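Local coordinates for WbbZ protein (Klebsiella pneumoniae subsp. pneumoniae NTUH-K2044, PDB 6X1L) that is functionally uncharacterized but belongs to the polysaccharide pyruvyl transferase family and may transfer pyruvyl groups to a polysaccharide, at residues Y43-R48 against D148-Y153; S104-Y109 against F120-R125. All blocks are in the same frame, centred on the assembly; numbering follows the deposited sequence.

Contact 1. Residues Y43-R48 against D148-Y153; sequences YDFFER and DDMAFY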
loop_
_atom_site.group_PDB
_atom_site.type_symbol
_atom_site.label_atom_id
_atom_site.label_comp_id
_atom_site.label_asym_id
_atom_site.label_seq_id
_atom_site.Cartn_x
_atom_site.Cartn_y
_atom_site.Cartn_z
ATOM N N TYR A 43 -5.585 4.699 -15.857
ATOM C CA TYR A 43 -6.997 4.369 -15.700
ATOM C C TYR A 43 -7.847 5.631 -15.642
ATOM O O TYR A 43 -8.947 5.670 -16.203
ATOM C CB TYR A 43 -7.199 3.499 -14.455
ATOM C CG TYR A 43 -6.515 2.155 -14.572
ATOM C CD1 TYR A 43 -6.692 1.366 -15.701
ATOM C CD2 TYR A 43 -5.666 1.691 -13.576
ATOM C CE1 TYR A 43 -6.062 0.142 -15.828
ATOM C CE2 TYR A 43 -5.026 0.467 -13.691
ATOM C CZ TYR A 43 -5.229 -0.303 -14.820
ATOM O OH TYR A 43 -4.596 -1.520 -14.941
ATOM N N ASP A 44 -7.353 6.677 -14.971
ATOM C CA ASP A 44 -8.044 7.962 -14.989
ATOM C C ASP A 44 -8.142 8.504 -16.410
ATOM O O ASP A 44 -9.169 9.071 -16.801
ATOM C CB ASP A 44 -7.314 8.960 -14.089
ATOM C CG ASP A 44 -7.322 8.544 -12.623
ATOM O OD1 ASP A 44 -8.001 7.554 -12.292
ATOM O OD2 ASP A 44 -6.646 9.204 -11.807
ATOM N N PHE A 45 -7.079 8.331 -17.195
ATOM C CA PHE A 45 -7.068 8.828 -18.568
ATOM C C PHE A 45 -8.077 8.086 -19.439
ATOM O O PHE A 45 -8.787 8.705 -20.239
ATOM C CB PHE A 45 -5.659 8.703 -19.140
ATOM C CG PHE A 45 -5.575 8.985 -20.617
ATOM C CD1 PHE A 45 -5.478 10.283 -21.081
ATOM C CD2 PHE A 45 -5.587 7.951 -21.534
ATOM C CE1 PHE A 45 -5.397 10.544 -22.438
ATOM C CE2 PHE A 45 -5.513 8.208 -22.887
ATOM C CZ PHE A 45 -5.415 9.504 -23.341
ATOM N N PHE A 46 -8.157 6.759 -19.300
ATOM C CA PHE A 46 -9.130 5.989 -20.068
ATOM C C PHE A 46 -10.557 6.394 -19.723
ATOM O O PHE A 46 -11.390 6.585 -20.617
ATOM C CB PHE A 46 -8.939 4.494 -19.814
ATOM C CG PHE A 46 -7.689 3.926 -20.421
ATOM C CD1 PHE A 46 -7.084 4.542 -21.502
ATOM C CD2 PHE A 46 -7.122 2.767 -19.911
ATOM C CE1 PHE A 46 -5.934 4.017 -22.064
ATOM C CE2 PHE A 46 -5.975 2.236 -20.467
ATOM C CZ PHE A 46 -5.379 2.862 -21.547
ATOM N N GLU A 47 -10.859 6.525 -18.431
ATOM C CA GLU A 47 -12.223 6.843 -18.023
ATOM C C GLU A 47 -12.626 8.243 -18.470
ATOM O O GLU A 47 -13.773 8.463 -18.874
ATOM C CB GLU A 47 -12.362 6.702 -16.506
ATOM C CG GLU A 47 -12.157 5.284 -15.993
ATOM C CD GLU A 47 -12.348 5.172 -14.488
ATOM O OE1 GLU A 47 -11.935 4.145 -13.906
ATOM O OE2 GLU A 47 -12.909 6.112 -13.886
ATOM N N ARG A 48 -11.697 9.199 -18.414
ATOM C CA ARG A 48 -12.045 10.573 -18.756
ATOM C C ARG A 48 -12.260 10.749 -20.254
ATOM O O ARG A 48 -12.988 11.659 -20.671
ATOM C CB ARG A 48 -10.963 11.529 -18.254
ATOM C CG ARG A 48 -11.402 12.979 -18.206
ATOM C CD ARG A 48 -10.622 13.816 -19.194
ATOM N NE ARG A 48 -9.205 13.863 -18.848
ATOM C CZ ARG A 48 -8.284 14.500 -19.563
ATOM N NH1 ARG A 48 -8.629 15.147 -20.668
ATOM N NH2 ARG A 48 -7.020 14.492 -19.169
ATOM N N ASP A 148 4.020 14.384 -21.586
ATOM C CA ASP A 148 4.325 14.166 -20.178
ATOM C C ASP A 148 4.082 12.718 -19.770
ATOM O O ASP A 148 3.218 12.028 -20.319
ATOM C CB ASP A 148 3.481 15.092 -19.301
ATOM C CG ASP A 148 3.947 16.532 -19.357
ATOM O OD1 ASP A 148 5.174 16.765 -19.316
ATOM O OD2 ASP A 148 3.084 17.432 -19.445
ATOM N N ASP A 149 4.867 12.260 -18.794
ATOM C CA ASP A 149 4.569 11.016 -18.095
ATOM C C ASP A 149 3.096 10.977 -17.708
ATOM O O ASP A 149 2.483 12.010 -17.421
ATOM C CB ASP A 149 5.453 10.887 -16.850
ATOM C CG ASP A 149 5.191 9.604 -16.065
ATOM O OD1 ASP A 149 5.797 8.558 -16.393
ATOM O OD2 ASP A 149 4.383 9.643 -15.112
HETATM N N MSE A 150 2.517 9.780 -17.729
HETATM C CA MSE A 150 1.089 9.616 -17.460
HETATM C C MSE A 150 0.666 10.204 -16.109
HETATM O O MSE A 150 -0.446 10.724 -15.981
HETATM C CB MSE A 150 0.690 8.137 -17.511
HETATM C CG MSE A 150 0.767 7.495 -18.885
HETATM SE SE MSE A 150 -0.312 8.409 -20.234
HETATM C CE MSE A 150 -2.089 8.122 -19.487
ATOM N N ALA A 151 1.556 10.141 -15.113
ATOM C CA ALA A 151 1.187 10.573 -13.765
ATOM C C ALA A 151 0.740 12.027 -13.720
ATOM O O ALA A 151 -0.000 12.408 -12.808
ATOM C CB ALA A 151 2.347 10.356 -12.793
ATOM N N PHE A 152 1.145 12.852 -14.687
ATOM C CA PHE A 152 0.610 14.206 -14.700
ATOM C C PHE A 152 -0.873 14.233 -15.050
ATOM O O PHE A 152 -1.535 15.245 -14.797
ATOM C CB PHE A 152 1.437 15.079 -15.648
ATOM C CG PHE A 152 2.862 15.255 -15.193
ATOM C CD1 PHE A 152 3.194 16.236 -14.267
ATOM C CD2 PHE A 152 3.860 14.411 -15.652
ATOM C CE1 PHE A 152 4.496 16.387 -13.823
ATOM C CE2 PHE A 152 5.168 14.557 -15.217
ATOM C CZ PHE A 152 5.486 15.547 -14.299
ATOM N N TYR A 153 -1.417 13.133 -15.576
ATOM C CA TYR A 153 -2.850 12.996 -15.821
ATOM C C TYR A 153 -3.631 12.544 -14.592
ATOM O O TYR A 153 -4.844 12.342 -14.696
ATOM C CB TYR A 153 -3.114 11.996 -16.952
ATOM C CG TYR A 153 -3.014 12.576 -18.346
ATOM C CD1 TYR A 153 -4.121 13.158 -18.955
ATOM C CD2 TYR A 153 -1.823 12.528 -19.056
ATOM C CE1 TYR A 153 -4.042 13.686 -20.229
ATOM C CE2 TYR A 153 -1.733 13.053 -20.333
ATOM C CZ TYR A 153 -2.846 13.630 -20.912
ATOM O OH TYR A 153 -2.763 14.155 -22.181
#
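Four groups grip the carboxylate of Asp44, whose CB lies 4.2 Å from Tyr153 O: Arg207 and Lys158 form salt bridges with OD1, while Tyr159 OH and the backbone N of Asp155 bond to OD2. Together they fix the carboxylate and satisfy both of its oxygens. The fold is a two-sheet, GT-B-like α/β arrangement, and here the C-terminal end of helix 33-48 packs on a 3-10 turn in the link from strand 144-146 to the second sheet. An Asx turn opens that 3-10 turn: Ala151 N donates to Asp149 OD2 at 2.9 Å, coming from above the carboxylate plane, to an oxygen also bonded by His229 NE2. Mostly apolar groups carry the direct contact. Phe45 sends its ring edge against a face of Tyr153 in a T-shaped pair, centroids 5.2 Å apart and planes at 77°, with CD1 offset toward the rim of the tyrosine ring. With CG anti to the backbone N (chi1 171°), the phenylalanine lies alongside Tyr153, pointing the same way. Selenomethionine Met150 bends at chi2 and chi3, and this hook brings Met150 CE to 3.6 Å from Phe45 CB. Arg48 is tied by NH1 to Asp12 of helix 6-21, which also touches Phe45 and Tyr153. Arg48 NH2 meets the edge of the Tyr153 ring, 3.2 Å from Tyr153 CD1, with the guanidinium and ring planes 26° apart.

Contact 2. Residues S104-Y109 against F120-R125; sequences STIRGY and FVVFCR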
loop_
_atom_site.group_PDB
_atom_site.type_symbol
_atom_site.label_atom_id
_atom_site.label_comp_id
_atom_site.label_asym_id
_atom_site.label_seq_id
_atom_site.Cartn_x
_atom_site.Cartn_y
_atom_site.Cartn_z
ATOM N N SER A 104 7.068 6.873 -22.136
ATOM C CA SER A 104 8.084 6.024 -21.533
ATOM C C SER A 104 9.470 6.643 -21.664
ATOM O O SER A 104 9.720 7.517 -22.501
ATOM C CB SER A 104 8.088 4.627 -22.166
ATOM O OG SER A 104 6.889 3.932 -21.866
ATOM N N THR A 105 10.366 6.165 -20.804
ATOM C CA THR A 105 11.795 6.428 -20.894
ATOM C C THR A 105 12.454 5.167 -21.436
ATOM O O THR A 105 12.308 4.087 -20.853
ATOM C CB THR A 105 12.376 6.807 -19.530
ATOM O OG1 THR A 105 11.986 8.147 -19.193
ATOM C CG2 THR A 105 13.898 6.711 -19.538
ATOM N N ILE A 106 13.156 5.300 -22.560
ATOM C CA ILE A 106 13.741 4.172 -23.274
ATOM C C ILE A 106 15.233 4.428 -23.430
ATOM O O ILE A 106 15.643 5.534 -23.800
ATOM C CB ILE A 106 13.074 3.971 -24.648
ATOM C CG1 ILE A 106 11.572 3.734 -24.482
ATOM C CG2 ILE A 106 13.721 2.820 -25.399
ATOM C CD1 ILE A 106 10.823 3.684 -25.794
ATOM N N ARG A 107 16.043 3.411 -23.147
ATOM C CA ARG A 107 17.490 3.497 -23.304
ATOM C C ARG A 107 17.972 2.234 -23.995
ATOM O O ARG A 107 17.725 1.126 -23.508
ATOM C CB ARG A 107 18.192 3.667 -21.952
ATOM C CG ARG A 107 17.791 4.916 -21.178
ATOM C CD ARG A 107 18.308 6.187 -21.847
ATOM N NE ARG A 107 18.030 7.371 -21.041
ATOM C CZ ARG A 107 16.972 8.159 -21.207
ATOM N NH1 ARG A 107 16.091 7.900 -22.164
ATOM N NH2 ARG A 107 16.794 9.209 -20.414
ATOM N N GLY A 108 18.654 2.398 -25.128
ATOM C CA GLY A 108 19.170 1.230 -25.808
ATOM C C GLY A 108 18.060 0.435 -26.473
ATOM O O GLY A 108 17.021 0.973 -26.869
ATOM N N TYR A 109 18.287 -0.877 -26.581
ATOM C CA TYR A 109 17.391 -1.773 -27.313
ATOM C C TYR A 109 17.148 -1.261 -28.732
ATOM O O TYR A 109 16.024 -1.272 -29.242
ATOM C CB TYR A 109 16.074 -1.965 -26.563
ATOM C CG TYR A 109 16.205 -2.769 -25.285
ATOM C CD1 TYR A 109 16.988 -3.915 -25.241
ATOM C CD2 TYR A 109 15.553 -2.376 -24.123
ATOM C CE1 TYR A 109 17.112 -4.654 -24.075
ATOM C CE2 TYR A 109 15.671 -3.109 -22.953
ATOM C CZ TYR A 109 16.453 -4.246 -22.937
ATOM O OH TYR A 109 16.575 -4.978 -21.779
ATOM N N PHE A 120 5.444 -0.187 -34.231
ATOM C CA PHE A 120 5.571 0.586 -33.003
ATOM C C PHE A 120 5.015 1.993 -33.172
ATOM O O PHE A 120 5.279 2.666 -34.172
ATOM C CB PHE A 120 7.037 0.686 -32.573
ATOM C CG PHE A 120 7.503 -0.442 -31.708
ATOM C CD1 PHE A 120 6.622 -1.122 -30.887
ATOM C CD2 PHE A 120 8.837 -0.813 -31.704
ATOM C CE1 PHE A 120 7.064 -2.155 -30.084
ATOM C CE2 PHE A 120 9.284 -1.843 -30.905
ATOM C CZ PHE A 120 8.399 -2.517 -30.097
ATOM N N VAL A 121 4.253 2.434 -32.176
ATOM C CA VAL A 121 3.921 3.840 -31.990
ATOM C C VAL A 121 4.434 4.206 -30.605
ATOM O O VAL A 121 3.930 3.693 -29.596
ATOM C CB VAL A 121 2.418 4.111 -32.131
ATOM C CG1 VAL A 121 2.127 5.589 -31.921
ATOM C CG2 VAL A 121 1.930 3.660 -33.505
ATOM N N VAL A 122 5.454 5.060 -30.551
ATOM C CA VAL A 122 6.232 5.277 -29.336
ATOM C C VAL A 122 5.918 6.656 -28.778
ATOM O O VAL A 122 6.110 7.670 -29.460
ATOM C CB VAL A 122 7.740 5.132 -29.589
ATOM C CG1 VAL A 122 8.495 5.194 -28.266
ATOM C CG2 VAL A 122 8.037 3.839 -30.326
ATOM N N PHE A 123 5.465 6.699 -27.527
ATOM C CA PHE A 123 5.294 7.952 -26.806
ATOM C C PHE A 123 6.440 8.096 -25.815
ATOM O O PHE A 123 6.684 7.195 -25.005
ATOM C CB PHE A 123 3.940 7.999 -26.099
ATOM C CG PHE A 123 2.779 8.127 -27.039
ATOM C CD1 PHE A 123 2.301 9.374 -27.401
ATOM C CD2 PHE A 123 2.179 7.000 -27.575
ATOM C CE1 PHE A 123 1.240 9.497 -28.281
ATOM C CE2 PHE A 123 1.118 7.113 -28.452
ATOM C CZ PHE A 123 0.648 8.365 -28.806
ATOM N N CYS A 124 7.139 9.225 -25.887
ATOM C CA CYS A 124 8.316 9.495 -25.078
ATOM C C CYS A 124 7.982 10.548 -24.032
ATOM O O CYS A 124 7.344 11.562 -24.339
ATOM C CB CYS A 124 9.472 9.974 -25.958
ATOM S SG CYS A 124 9.672 8.991 -27.467
ATOM N N ARG A 125 8.414 10.311 -22.793
ATOM C CA ARG A 125 8.087 11.210 -21.696
ATOM C C ARG A 125 9.191 12.221 -21.401
ATOM O O ARG A 125 9.085 12.965 -20.421
ATOM C CB ARG A 125 7.741 10.410 -20.433
ATOM C CG ARG A 125 8.887 9.623 -19.829
ATOM C CD ARG A 125 8.386 8.808 -18.627
ATOM N NE ARG A 125 9.477 8.134 -17.932
ATOM C CZ ARG A 125 9.307 7.316 -16.898
ATOM N NH1 ARG A 125 8.086 7.062 -16.446
ATOM N NH2 ARG A 125 10.357 6.746 -16.322
#
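Arg125 reaches along the end of strand 98-104 to bring its guanidinium edge-on to the hydroxyl of Thr105. The N-H of Arg125 NE points at Thr105 OG1 within the guanidinium plane, 2.8 Å from NE to OG1 and 162° at the hydrogen. Arg125 CG sits between the backbone N and the carbonyl carbon (chi1 66°), 3.5 Å from Ser104 O; from there the chain runs extended to NE. Next to this bond the two strands form a parallel bridge, Ser104 with Cys124, and then diverge, in a beta-alpha-beta crossover of the Rossmann-like sheet that returns through helix 110-115. Ser104 N donates to Phe123 O at 2.9 Å, and Arg125 N returns a bond to Ser104 O at 3.1 Å. That carbonyl oxygen also receives a CA-H...O contact from Cys124 CA. Farther along, Ile106 CD1 and Val122 CG1 meet methyl to methyl at 3.7 Å, their side chains slanting across each other. Glu126 OE2 bonds Thr105 OG1 and so positions the hydroxyl. The guanidinium is held at two points, Arg125 NE by Thr105 OG1 and Arg125 NH1 by Asp149 OD1, which fixes its rotation; its buried charge is probably balanced largely by Asp149.

Overall arrangement
Both contacts are buried, though contact 1 also runs out to an exposed arginine; the centres of contact 1 and contact 2 lie about 17 Å apart. Along the chain, contact 2 is nested inside the loop that contact 1 closes. Contact 2 belongs to the first parallel sheet, joining the ends of two neighbouring strands by backbone and side-chain hydrogen bonds. Contact 1 sets a helix flanking that sheet against the turn leading on to the second sheet, and relies on rings and a selenomethionine methyl. A salt bridge connects them directly: Asp149 OD1 to Arg125 NH1 at 2.7 Å. Through His229, Asp149 thus joins the strand ends of the first sheet to helix 228-236, which belongs with the second.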